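Local coordinates for protein aspartokinase 1, chloroplastic (Arabidopsis thaliana, PDB 2CDQ) that catalyses the ATP-dependent phosphorylation of L-aspartate, the first step of the aspartate-family amino acid pathway, and binds lysine and S-adenosylmethionine as allosteric effectors, at residues A[147-152]-A[214-219]; A[167-172]-A[210-215]; A[176-181]-A[224-229]; A[72-77]-A[142-147]; A[29-34]-A[57-62]. One frame throughout, in Å; residues are numbered along the deposited sequence.

Contact 1. Residues A[147-152]-A[214-219]; sequences GECLST and GFLGKG. With LYS (lysine), chain D.
Glu148 leans from helix 137-161 onto the short loop at Gly214 and Phe215 and the start of strand 216-219, and the outer half of its side chain carries most of the contact. Its CG stands 3.9 Å from N of Gly214, while OE1 comes to 3.5 Å from CB of Phe215, near the plane of that ring and at its edge. Carboxylate and ring planes are 64° apart, which excludes a flat stack. With CG anti to the carbonyl carbon (chi1 -66°) and a second bend at chi2, the carboxylate is brought alongside Phe215.

The ring of Phe215 takes another direction. Its CG is anti to the backbone N (chi1 -167°), so the aromatic end leaves the helix and receives a bound lysine on one face, with CD of the ligand 4.2 Å above the ring plane and over its centre. The N of the same lysine donates a hydrogen bond to Glu148 OE1, modelled so short that its exact length is doubtful. Glu148 is a substrate-binding residue, so the ligand probably occupies part of the aspartate site.

Away from this close-set corner the packing is looser. SG of Cys149 is 4.2 Å from CD1 of Leu216, and beyond it the strand diverges, Gly217 to Gly219 making no contact with 147-152; the Phe215 side is partly open to solvent. Helix 113-132 packs on Cys149 and Leu150 through Tyr118, Ser151 OG is hydrogen-bonded to Ser64 O, just past strand 59-63, and strand 225-227 pairs with Gly217.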
# COMPACT_ATOMS: atom_id res chain seq x y z
N GLY A 147 -10.13 37.47 -4.59
CA GLY A 147 -9.80 37.40 -3.18
C GLY A 147 -8.52 38.11 -2.84
O GLY A 147 -8.53 39.11 -2.12
N GLU A 148 -7.41 37.61 -3.37
CA GLU A 148 -6.08 38.17 -3.10
C GLU A 148 -5.90 39.53 -3.76
O GLU A 148 -5.13 40.36 -3.27
CB GLU A 148 -4.97 37.22 -3.55
CG GLU A 148 -4.90 35.91 -2.77
CD GLU A 148 -6.00 34.92 -3.15
OE1 GLU A 148 -6.16 33.91 -2.43
OE2 GLU A 148 -6.71 35.14 -4.15
N CYS A 149 -6.60 39.76 -4.87
CA CYS A 149 -6.55 41.05 -5.54
C CYS A 149 -7.13 42.15 -4.67
O CYS A 149 -6.59 43.26 -4.62
CB CYS A 149 -7.25 40.99 -6.89
SG CYS A 149 -6.31 40.08 -8.11
N LEU A 150 -8.23 41.84 -3.98
CA LEU A 150 -8.82 42.76 -3.02
C LEU A 150 -7.90 42.88 -1.82
O LEU A 150 -7.47 43.98 -1.45
CB LEU A 150 -10.18 42.25 -2.59
CG LEU A 150 -11.32 42.41 -3.59
CD1 LEU A 150 -12.46 41.49 -3.19
CD2 LEU A 150 -11.80 43.85 -3.65
N SER A 151 -7.58 41.74 -1.22
CA SER A 151 -6.77 41.65 -0.01
C SER A 151 -5.52 42.52 -0.06
O SER A 151 -5.34 43.41 0.77
CB SER A 151 -6.40 40.19 0.23
OG SER A 151 -5.57 40.08 1.37
N THR A 152 -4.65 42.25 -1.04
CA THR A 152 -3.40 43.00 -1.19
C THR A 152 -3.60 44.51 -1.36
O THR A 152 -2.88 45.29 -0.74
CB THR A 152 -2.54 42.46 -2.35
OG1 THR A 152 -3.36 42.22 -3.51
CG2 THR A 152 -1.85 41.18 -1.94
N GLY A 214 -1.07 35.85 -3.32
CA GLY A 214 -0.41 34.61 -2.94
C GLY A 214 -0.75 33.38 -3.75
O GLY A 214 0.09 32.51 -3.97
N PHE A 215 -1.98 33.30 -4.22
CA PHE A 215 -2.48 32.03 -4.70
C PHE A 215 -2.41 31.97 -6.24
O PHE A 215 -2.91 31.03 -6.86
CB PHE A 215 -3.91 31.86 -4.15
CG PHE A 215 -4.49 30.49 -4.28
CD1 PHE A 215 -3.70 29.37 -4.48
CD2 PHE A 215 -5.87 30.33 -4.18
CE1 PHE A 215 -4.28 28.11 -4.60
CE2 PHE A 215 -6.45 29.08 -4.29
CZ PHE A 215 -5.66 27.97 -4.50
N LEU A 216 -1.74 32.95 -6.84
CA LEU A 216 -1.96 33.27 -8.25
C LEU A 216 -0.76 33.20 -9.19
O LEU A 216 0.39 33.40 -8.78
CB LEU A 216 -2.62 34.65 -8.38
CG LEU A 216 -3.83 34.95 -7.50
CD1 LEU A 216 -4.29 36.38 -7.73
CD2 LEU A 216 -4.97 33.97 -7.76
N GLY A 217 -1.06 32.92 -10.46
CA GLY A 217 -0.07 32.89 -11.54
C GLY A 217 -0.71 33.17 -12.89
O GLY A 217 -1.93 33.33 -12.99
N LYS A 218 0.12 33.23 -13.93
CA LYS A 218 -0.35 33.47 -15.29
C LYS A 218 0.05 32.32 -16.22
O LYS A 218 1.23 31.93 -16.27
CB LYS A 218 0.19 34.80 -15.83
CG LYS A 218 -0.49 35.28 -17.12
CD LYS A 218 -0.15 36.73 -17.47
CE LYS A 218 1.19 36.84 -18.18
NZ LYS A 218 1.52 38.25 -18.51
N GLY A 219 -0.94 31.78 -16.94
CA GLY A 219 -0.72 30.70 -17.89
C GLY A 219 0.22 31.10 -19.01
O GLY A 219 0.19 32.23 -19.48
N LYS D . -6.08 32.72 -0.24
CA LYS D . -6.73 31.57 0.44
C LYS D . -6.69 31.70 1.97
O LYS D . -7.17 32.70 2.52
CB LYS D . -6.12 30.24 -0.04
CG LYS D . -4.59 30.24 -0.11
CD LYS D . -4.05 28.83 -0.32
CE LYS D . -4.23 27.97 0.92
NZ LYS D . -3.71 26.59 0.69
OXT LYS D . -6.20 30.85 2.72

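Contact 2. Residues A[167-172]-A[210-215]; sequences RQYDAF and PIVTGF
Tyr169 N donates to Ile211 O in the shortest hydrogen bond of this contact, 2.7 Å long. The bond is nearly straight at the hydrogen (168°), although the donor stands 36° out of the carbonyl plane. A weaker companion is the CH...O contact that Gln168 CA makes with Ile211 O at 3.4 Å. Further backbone bonds run from Ile211 N to Arg167 O (2.9 Å) and from Thr213 N to Tyr169 O (3.1 Å), the alternating pattern of parallel strands.

Past the last bridge a side chain continues the series. OG1 of Thr213, set between its own backbone N and carbonyl carbon (chi1 61°), accepts from Ala171 N at 2.8 Å and so holds the turn that leaves strand 166-169.

On the face bearing Tyr169 and Pro210, the two side chains lie side by side and point the same way; the proline meets the ring at its edge, with Tyr169 CE1 3.5 Å from Pro210 CB. Arg167 lies over one ring face through CG, and its NE donates in the guanidinium plane to Tyr169 OH (3.2 Å), which also bonds to Asp202. Gln168, on the face it shares with Ile211, gives NE2 to Asp170 OD1, met from above the carboxylate plane, while its OE1 is hydrogen-bonded to Thr152. Asp170 is further tied by a salt bridge to Arg153.

The strands are parallel neighbours in the central sheet of the amino acid kinase domain; strand 177-178 and helix 191-205 lie in their connection, and that helix packs on Tyr169.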
# COMPACT_ATOMS: atom_id res chain seq x y z
N ARG A 167 3.91 49.01 -2.31
CA ARG A 167 3.43 48.79 -3.68
C ARG A 167 2.79 47.42 -3.77
O ARG A 167 3.41 46.41 -3.44
CB ARG A 167 4.59 48.93 -4.67
CG ARG A 167 4.29 48.51 -6.12
CD ARG A 167 5.08 49.33 -7.15
NE ARG A 167 6.48 49.56 -6.77
CZ ARG A 167 7.00 50.76 -6.47
NH1 ARG A 167 6.24 51.86 -6.50
NH2 ARG A 167 8.28 50.87 -6.14
N GLN A 168 1.53 47.38 -4.20
CA GLN A 168 0.82 46.11 -4.33
C GLN A 168 1.16 45.46 -5.66
O GLN A 168 1.27 46.14 -6.68
CB GLN A 168 -0.69 46.29 -4.16
CG GLN A 168 -1.51 46.44 -5.45
CD GLN A 168 -1.83 45.10 -6.11
OE1 GLN A 168 -1.90 44.06 -5.45
NE2 GLN A 168 -2.02 45.13 -7.42
N TYR A 169 1.32 44.15 -5.64
CA TYR A 169 1.67 43.40 -6.83
C TYR A 169 0.68 42.27 -7.08
O TYR A 169 0.44 41.45 -6.19
CB TYR A 169 3.06 42.81 -6.69
CG TYR A 169 4.19 43.81 -6.81
CD1 TYR A 169 4.97 44.15 -5.71
CD2 TYR A 169 4.50 44.39 -8.05
CE1 TYR A 169 6.02 45.06 -5.83
CE2 TYR A 169 5.54 45.30 -8.18
CZ TYR A 169 6.30 45.63 -7.07
OH TYR A 169 7.33 46.52 -7.20
N ASP A 170 0.12 42.25 -8.27
CA ASP A 170 -0.58 41.06 -8.74
C ASP A 170 0.49 40.09 -9.24
O ASP A 170 1.29 40.43 -10.12
CB ASP A 170 -1.57 41.41 -9.86
CG ASP A 170 -2.81 42.13 -9.34
OD1 ASP A 170 -2.94 42.28 -8.09
OD2 ASP A 170 -3.67 42.53 -10.17
N ALA A 171 0.53 38.90 -8.64
CA ALA A 171 1.52 37.88 -8.98
C ALA A 171 1.55 37.58 -10.47
O ALA A 171 2.63 37.41 -11.05
CB ALA A 171 1.26 36.61 -8.19
N PHE A 172 0.37 37.53 -11.09
CA PHE A 172 0.25 37.19 -12.51
C PHE A 172 0.78 38.28 -13.44
O PHE A 172 1.01 38.03 -14.63
CB PHE A 172 -1.20 36.82 -12.87
CG PHE A 172 -2.22 37.85 -12.46
CD1 PHE A 172 -2.51 38.93 -13.28
CD2 PHE A 172 -2.91 37.72 -11.26
CE1 PHE A 172 -3.46 39.88 -12.90
CE2 PHE A 172 -3.86 38.66 -10.88
CZ PHE A 172 -4.14 39.74 -11.70
N PRO A 210 6.90 45.50 -0.99
CA PRO A 210 6.05 44.77 -1.94
C PRO A 210 4.97 43.94 -1.24
O PRO A 210 5.25 43.23 -0.27
CB PRO A 210 7.04 43.86 -2.68
CG PRO A 210 8.40 44.42 -2.37
CD PRO A 210 8.28 44.96 -0.99
N ILE A 211 3.73 44.07 -1.72
CA ILE A 211 2.60 43.31 -1.20
C ILE A 211 2.05 42.46 -2.33
O ILE A 211 1.32 42.96 -3.19
CB ILE A 211 1.50 44.24 -0.63
CG1 ILE A 211 2.09 45.36 0.25
CG2 ILE A 211 0.43 43.44 0.13
CD1 ILE A 211 2.82 44.89 1.51
N VAL A 212 2.40 41.17 -2.33
CA VAL A 212 2.09 40.26 -3.44
C VAL A 212 0.93 39.30 -3.15
O VAL A 212 0.85 38.71 -2.06
CB VAL A 212 3.34 39.44 -3.88
CG1 VAL A 212 3.16 38.90 -5.29
CG2 VAL A 212 4.60 40.29 -3.80
N THR A 213 0.04 39.15 -4.14
CA THR A 213 -1.04 38.16 -4.11
C THR A 213 -0.43 36.75 -4.06
O THR A 213 0.58 36.49 -4.71
CB THR A 213 -1.91 38.25 -5.37
OG1 THR A 213 -1.09 38.00 -6.52
CG2 THR A 213 -2.55 39.62 -5.50
N GLY A 214 -1.07 35.85 -3.32
CA GLY A 214 -0.41 34.61 -2.94
C GLY A 214 -0.75 33.38 -3.75
O GLY A 214 0.09 32.51 -3.97
N PHE A 215 -1.98 33.30 -4.22
CA PHE A 215 -2.48 32.03 -4.70
C PHE A 215 -2.41 31.97 -6.24
O PHE A 215 -2.91 31.03 -6.86
CB PHE A 215 -3.91 31.86 -4.15
CG PHE A 215 -4.49 30.49 -4.28
CD1 PHE A 215 -3.70 29.37 -4.48
CD2 PHE A 215 -5.87 30.33 -4.18
CE1 PHE A 215 -4.28 28.11 -4.60
CE2 PHE A 215 -6.45 29.08 -4.29
CZ PHE A 215 -5.66 27.97 -4.50

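Contact 3. Residues A[176-181]-A[224-229]; sequences FITTDD and AVTTLG
Thr178 and Thr226 belong to two short strands that flank the last part of strand 209-219 in the kinase-domain sheet: 177-178 runs parallel to it, and 225-227 returns antiparallel as the second arm of a hairpin. The two flanking strands do not pair with each other. Their closest CA atoms, those of Thr178 and Thr226, are 7.4 Å apart, and no hydrogen bond crosses. Both attach instead to the strand between them by backbone hydrogen bonds, Thr178 with Lys218 and Thr226 with Gly217. Leu228 lies just beyond strand 225-227.

Side chains meet over this middle strand. The CG2 methyls of Thr178 and Thr226 face each other, but their modelled contact is doubtful. In Thr178 the hydroxyl OG1 is anti to the carbonyl carbon (chi1 -82°), which swings it to the side of Leu228, whose CD2 is 3.9 Å from Thr178 OG1. The other branch of that leucine, CD1, approaches Phe176 CE2 at 4.3 Å, obliquely to the ring. Helix 232-244 closes over this patch, Thr236 touching both Phe176 and Leu228. At the far side Thr179 turns away and its OG1 is hydrogen-bonded to Asp186 N.

Thr226 OG1 remains 4.0 Å from Thr179 O, beyond hydrogen-bonding distance. With no hydrogen bond between the two segments, the chemistry is almost wholly van der Waals and rests on the contacts of Leu228 with Thr178 and Phe176, while the backbone bonds to the shared middle strand fix where the segments lie.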
# COMPACT_ATOMS: atom_id res chain seq x y z
N PHE A 176 4.99 35.55 -12.47
CA PHE A 176 4.64 34.20 -12.03
C PHE A 176 4.10 33.48 -13.26
O PHE A 176 2.95 33.67 -13.65
CB PHE A 176 3.62 34.22 -10.87
CG PHE A 176 4.24 34.07 -9.51
CD1 PHE A 176 4.82 35.16 -8.87
CD2 PHE A 176 4.26 32.83 -8.87
CE1 PHE A 176 5.41 35.01 -7.61
CE2 PHE A 176 4.84 32.67 -7.61
CZ PHE A 176 5.42 33.77 -6.98
N ILE A 177 4.97 32.70 -13.89
CA ILE A 177 4.64 32.01 -15.14
C ILE A 177 4.29 30.54 -14.85
O ILE A 177 5.02 29.85 -14.14
CB ILE A 177 5.77 32.12 -16.20
CG1 ILE A 177 6.38 33.54 -16.22
CG2 ILE A 177 5.27 31.69 -17.59
CD1 ILE A 177 5.42 34.68 -16.60
N THR A 178 3.18 30.09 -15.43
CA THR A 178 2.53 28.85 -15.02
C THR A 178 1.98 28.02 -16.19
O THR A 178 1.74 28.56 -17.28
CB THR A 178 1.39 29.20 -14.04
OG1 THR A 178 1.94 29.38 -12.74
CG2 THR A 178 0.37 28.11 -13.98
N THR A 179 1.81 26.72 -15.96
CA THR A 179 1.11 25.84 -16.92
C THR A 179 -0.38 26.20 -16.98
O THR A 179 -0.91 26.82 -16.06
CB THR A 179 1.25 24.33 -16.58
OG1 THR A 179 0.60 24.05 -15.33
CG2 THR A 179 2.71 23.92 -16.51
N ASP A 180 -1.04 25.80 -18.05
CA ASP A 180 -2.41 26.24 -18.27
C ASP A 180 -3.47 25.26 -17.75
O ASP A 180 -4.60 25.26 -18.25
CB ASP A 180 -2.63 26.61 -19.74
CG ASP A 180 -1.62 27.63 -20.24
OD1 ASP A 180 -1.99 28.81 -20.41
OD2 ASP A 180 -0.44 27.27 -20.45
N ASP A 181 -3.12 24.44 -16.77
CA ASP A 181 -4.14 23.65 -16.05
C ASP A 181 -4.55 24.41 -14.80
O ASP A 181 -3.72 24.76 -13.97
CB ASP A 181 -3.69 22.21 -15.73
CG ASP A 181 -2.19 22.05 -15.68
OD1 ASP A 181 -1.56 21.98 -16.76
OD2 ASP A 181 -1.63 21.96 -14.57
N ALA A 224 -3.93 33.69 -19.15
CA ALA A 224 -5.05 33.79 -18.21
C ALA A 224 -4.66 33.55 -16.74
O ALA A 224 -3.69 32.83 -16.45
CB ALA A 224 -6.17 32.84 -18.64
N VAL A 225 -5.42 34.16 -15.83
CA VAL A 225 -5.14 34.07 -14.40
C VAL A 225 -5.23 32.63 -13.91
O VAL A 225 -6.15 31.89 -14.26
CB VAL A 225 -6.08 34.99 -13.57
CG1 VAL A 225 -5.65 35.01 -12.11
CG2 VAL A 225 -6.09 36.41 -14.13
N THR A 226 -4.27 32.25 -13.08
CA THR A 226 -4.12 30.88 -12.63
C THR A 226 -3.91 30.80 -11.12
O THR A 226 -3.25 31.67 -10.54
CB THR A 226 -2.95 30.22 -13.39
OG1 THR A 226 -3.45 29.54 -14.55
CG2 THR A 226 -2.21 29.22 -12.53
N THR A 227 -4.46 29.77 -10.47
CA THR A 227 -4.16 29.48 -9.07
C THR A 227 -3.16 28.34 -8.94
O THR A 227 -3.17 27.41 -9.74
CB THR A 227 -5.42 29.17 -8.22
OG1 THR A 227 -6.10 28.03 -8.76
CG2 THR A 227 -6.35 30.35 -8.18
N LEU A 228 -2.31 28.41 -7.92
CA LEU A 228 -1.17 27.51 -7.79
C LEU A 228 -1.48 26.13 -7.17
O LEU A 228 -0.56 25.36 -6.90
CB LEU A 228 -0.03 28.20 -7.02
CG LEU A 228 0.44 29.56 -7.56
CD1 LEU A 228 1.44 30.21 -6.63
CD2 LEU A 228 1.01 29.45 -8.97
N GLY A 229 -2.76 25.83 -6.98
CA GLY A 229 -3.20 24.57 -6.38
C GLY A 229 -2.86 24.52 -4.91
O GLY A 229 -2.67 25.55 -4.27

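Contact 4. Residues A[72-77]-A[142-147]; sequences NLLLAG and YLVSFG
Leu73 fits as a knob into a hole made by Leu143, Val144, Phe146 and Gly147, joining helices 69-80 and 137-161 in the amino acid kinase domain. The segment axes approach to 8.9 Å and run roughly antiparallel, at 147°. One branch of the knob, Leu73 CD1, lies 3.5 Å from Gly147 N, reaching the backbone where the glycine has no side chain. One turn along helix 69-80, Leu143 CD1 lies 3.6 Å from Gly77 CA, again at a glycine. Between these points Leu73 and Leu143 slide past each other in opposite directions, with Leu73 CB 3.7 Å from Leu143 CD2. Leu74 adds a flank, its CD2 touching Val144 CG1 at 3.7 Å.

In the next shell, Leu122 of helix 113-132 and Ile97 of helix 92-108 also pack against Leu73, making the knob part of a larger helical core. Val144 touches Thr227 of strand 225-227, and Tyr142 and Ser145 touch Val225 there, while Leu143 and Gly147 face helix 69-80; helix 137-161 thus lies between that helix and the strand. On the side turned from Leu73, Ser145 OG donates back to Tyr142 O at 2.6 Å, in the carbonyl plane and on a lone pair.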
# COMPACT_ATOMS: atom_id res chain seq x y z
N ASN A 72 -15.74 31.74 0.07
CA ASN A 72 -16.99 32.42 -0.22
C ASN A 72 -17.17 32.68 -1.71
O ASN A 72 -18.28 32.54 -2.23
CB ASN A 72 -17.11 33.72 0.57
CG ASN A 72 -17.42 33.49 2.03
OD1 ASN A 72 -18.05 32.49 2.41
ND2 ASN A 72 -16.99 34.42 2.87
N LEU A 73 -16.07 33.03 -2.38
CA LEU A 73 -16.05 33.23 -3.83
C LEU A 73 -16.46 31.94 -4.56
O LEU A 73 -17.37 31.96 -5.39
CB LEU A 73 -14.66 33.68 -4.28
CG LEU A 73 -14.16 35.07 -3.86
CD1 LEU A 73 -12.66 35.15 -3.98
CD2 LEU A 73 -14.82 36.17 -4.68
N LEU A 74 -15.80 30.83 -4.23
CA LEU A 74 -16.12 29.52 -4.79
C LEU A 74 -17.56 29.12 -4.51
O LEU A 74 -18.25 28.59 -5.38
CB LEU A 74 -15.18 28.44 -4.24
CG LEU A 74 -13.73 28.38 -4.76
CD1 LEU A 74 -12.85 27.59 -3.80
CD2 LEU A 74 -13.66 27.78 -6.15
N LEU A 75 -18.03 29.38 -3.29
CA LEU A 75 -19.42 29.09 -2.93
C LEU A 75 -20.38 29.93 -3.77
O LEU A 75 -21.38 29.41 -4.27
CB LEU A 75 -19.67 29.29 -1.43
CG LEU A 75 -19.32 28.12 -0.51
CD1 LEU A 75 -19.09 28.58 0.92
CD2 LEU A 75 -20.38 27.02 -0.54
N ALA A 76 -20.05 31.21 -3.95
CA ALA A 76 -20.82 32.13 -4.80
C ALA A 76 -20.87 31.64 -6.25
O ALA A 76 -21.89 31.80 -6.93
CB ALA A 76 -20.23 33.54 -4.74
N GLY A 77 -19.77 31.04 -6.70
CA GLY A 77 -19.68 30.43 -8.02
C GLY A 77 -20.69 29.32 -8.21
O GLY A 77 -21.54 29.40 -9.10
N TYR A 142 -10.28 32.57 -12.21
CA TYR A 142 -10.50 34.01 -12.31
C TYR A 142 -11.30 34.50 -11.11
O TYR A 142 -10.93 35.48 -10.46
CB TYR A 142 -11.18 34.38 -13.64
CG TYR A 142 -11.32 35.87 -13.86
CD1 TYR A 142 -10.21 36.67 -14.14
CD2 TYR A 142 -12.58 36.48 -13.81
CE1 TYR A 142 -10.34 38.04 -14.34
CE2 TYR A 142 -12.72 37.85 -14.02
CZ TYR A 142 -11.60 38.62 -14.28
OH TYR A 142 -11.74 39.98 -14.48
N LEU A 143 -12.39 33.79 -10.82
CA LEU A 143 -13.27 34.09 -9.69
C LEU A 143 -12.49 34.23 -8.39
O LEU A 143 -12.53 35.30 -7.75
CB LEU A 143 -14.33 32.99 -9.56
CG LEU A 143 -15.75 33.25 -9.03
CD1 LEU A 143 -16.43 31.93 -8.73
CD2 LEU A 143 -15.77 34.11 -7.78
N VAL A 144 -11.74 33.20 -8.00
CA VAL A 144 -11.01 33.25 -6.73
C VAL A 144 -9.88 34.30 -6.71
O VAL A 144 -9.46 34.72 -5.63
CB VAL A 144 -10.49 31.85 -6.23
CG1 VAL A 144 -11.45 30.74 -6.58
CG2 VAL A 144 -9.11 31.55 -6.76
N SER A 145 -9.41 34.72 -7.89
CA SER A 145 -8.32 35.71 -7.98
C SER A 145 -8.71 37.05 -7.34
O SER A 145 -7.86 37.78 -6.85
CB SER A 145 -7.84 35.90 -9.42
OG SER A 145 -8.67 36.79 -10.17
N PHE A 146 -10.01 37.34 -7.35
CA PHE A 146 -10.54 38.54 -6.71
C PHE A 146 -10.18 38.62 -5.24
O PHE A 146 -9.96 39.70 -4.71
CB PHE A 146 -12.05 38.60 -6.87
CG PHE A 146 -12.49 39.09 -8.21
CD1 PHE A 146 -12.77 40.43 -8.41
CD2 PHE A 146 -12.63 38.21 -9.28
CE1 PHE A 146 -13.18 40.89 -9.65
CE2 PHE A 146 -13.03 38.66 -10.52
CZ PHE A 146 -13.31 40.00 -10.70
N GLY A 147 -10.13 37.47 -4.59
CA GLY A 147 -9.80 37.40 -3.18
C GLY A 147 -8.52 38.11 -2.84
O GLY A 147 -8.53 39.11 -2.12

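Contact 5. Residues A[29-34]-A[57-62]; sequences CVMKFG and ESPVIV
Val30 and Val62 fit together on one face of a parallel strand pair, CG2 of Val30 resting 3.6 Å from CG2 of Val62. The methyl of Val30 is anti to its backbone N, which turns it toward Val62, two residues beyond Val60, its register partner. Beside it Lys32 crosses Val62 at a slant, CG toward CG1, before the chain bends at chi2 (-90°) and carries the amino end away to a salt bridge with Asp234. Lys32 probably contributes to ATP binding, as in related kinases, and helix 232-244 packs on this face.

On the face of Met31, Pro59 and Ile61, the methionine sulfur rests over the notch between the other two, with SD 3.8 Å from Pro59 CB and 4.1 Å from Ile61 CD1. The isoleucine's other branch, CG2, stands 4.0 Å from CD2 of Phe33, whose ring is also stacked on Trp252. At the N-terminal end of the pair, Glu57 curls back so that its CG is 3.7 Å from SG of Cys29.

Between the strands, Val62 N donates to Met31 O at 2.8 Å with a nearly straight angle of 173°, and Phe33 N donates to Val62 O at 2.9 Å. These strands form a beta-alpha-beta unit with helix 41-53. Its chemistry is divided: backbone polarity is spent within the sheet, the faces are largely apolar, and the lysine amino group is carried to Asp234, on the side where ATP probably binds.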
# COMPACT_ATOMS: atom_id res chain seq x y z
N CYS A 29 13.98 39.43 3.45
CA CYS A 29 13.15 38.24 3.67
C CYS A 29 11.73 38.42 3.13
O CYS A 29 11.29 39.54 2.83
CB CYS A 29 13.08 37.90 5.16
SG CYS A 29 12.38 39.24 6.14
N VAL A 30 11.02 37.30 3.02
CA VAL A 30 9.61 37.29 2.63
C VAL A 30 8.74 36.80 3.80
O VAL A 30 9.06 35.79 4.44
CB VAL A 30 9.37 36.45 1.34
CG1 VAL A 30 10.18 35.16 1.35
CG2 VAL A 30 7.90 36.16 1.14
N MET A 31 7.67 37.53 4.07
CA MET A 31 6.73 37.17 5.13
C MET A 31 5.37 36.84 4.53
O MET A 31 4.80 37.64 3.78
CB MET A 31 6.61 38.30 6.16
CG MET A 31 7.94 38.68 6.79
SD MET A 31 7.85 40.21 7.71
CE MET A 31 7.64 39.60 9.37
N LYS A 32 4.88 35.65 4.84
CA LYS A 32 3.61 35.17 4.31
C LYS A 32 2.57 35.18 5.42
O LYS A 32 2.84 34.74 6.54
CB LYS A 32 3.76 33.77 3.74
CG LYS A 32 2.48 33.16 3.20
CD LYS A 32 1.72 32.40 4.27
CE LYS A 32 0.39 31.91 3.74
NZ LYS A 32 -0.02 30.68 4.46
N PHE A 33 1.39 35.69 5.08
CA PHE A 33 0.27 35.76 6.01
C PHE A 33 -0.98 35.11 5.44
O PHE A 33 -1.37 35.37 4.29
CB PHE A 33 0.00 37.21 6.41
CG PHE A 33 1.11 37.83 7.21
CD1 PHE A 33 1.13 37.72 8.60
CD2 PHE A 33 2.14 38.51 6.57
CE1 PHE A 33 2.16 38.29 9.35
CE2 PHE A 33 3.18 39.07 7.31
CZ PHE A 33 3.19 38.96 8.70
N GLY A 34 -1.60 34.25 6.25
CA GLY A 34 -2.81 33.54 5.86
C GLY A 34 -4.07 34.37 5.99
O GLY A 34 -4.02 35.55 6.35
N GLU A 57 14.74 45.49 9.00
CA GLU A 57 14.48 44.42 8.04
C GLU A 57 13.59 44.96 6.91
O GLU A 57 12.68 45.74 7.16
CB GLU A 57 13.79 43.25 8.74
CG GLU A 57 14.07 41.87 8.15
CD GLU A 57 15.34 41.22 8.69
OE1 GLU A 57 15.76 41.55 9.82
OE2 GLU A 57 15.92 40.36 7.98
N SER A 58 13.88 44.56 5.67
CA SER A 58 13.11 45.01 4.50
C SER A 58 12.37 43.83 3.87
O SER A 58 12.95 43.08 3.08
CB SER A 58 14.04 45.66 3.46
OG SER A 58 14.59 46.88 3.92
N PRO A 59 11.07 43.68 4.20
CA PRO A 59 10.35 42.46 3.83
C PRO A 59 9.58 42.53 2.51
O PRO A 59 9.28 43.62 2.01
CB PRO A 59 9.35 42.30 4.98
CG PRO A 59 9.10 43.72 5.47
CD PRO A 59 10.21 44.61 4.95
N VAL A 60 9.30 41.35 1.95
CA VAL A 60 8.29 41.20 0.90
C VAL A 60 7.09 40.51 1.54
O VAL A 60 7.24 39.48 2.19
CB VAL A 60 8.80 40.38 -0.31
CG1 VAL A 60 7.65 39.92 -1.20
CG2 VAL A 60 9.79 41.19 -1.13
N ILE A 61 5.90 41.10 1.38
CA ILE A 61 4.71 40.56 2.03
C ILE A 61 3.85 39.76 1.05
O ILE A 61 3.50 40.25 -0.03
CB ILE A 61 3.89 41.67 2.72
CG1 ILE A 61 4.79 42.55 3.60
CG2 ILE A 61 2.71 41.08 3.51
CD1 ILE A 61 5.46 41.84 4.80
N VAL A 62 3.54 38.53 1.43
CA VAL A 62 2.67 37.67 0.66
C VAL A 62 1.36 37.53 1.41
O VAL A 62 1.34 37.03 2.54
CB VAL A 62 3.29 36.26 0.43
CG1 VAL A 62 2.33 35.36 -0.33
CG2 VAL A 62 4.59 36.38 -0.33

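Overall arrangement
From the N terminus, contact 5 closes first, joining strand 29-33 to strand 59-63 around helix 41-53. Contact 4 follows in series and closes a largely helical excursion by bringing helix 69-80 to helix 137-161. Contact 1 opens at Gly147, the residue where contact 4 ends, and runs to 214-219. Contact 2 opens inside it and closes on the same stretch, sharing Gly214 and Phe215 with contact 1. Contact 3 opens within both loops but closes after them at 224-229, so it crosses contacts 1 and 2. Strand 209-219 is the hub, pairing also with strand 59-63 of contact 5, while helix 137-161 links the sheet to the helical layer.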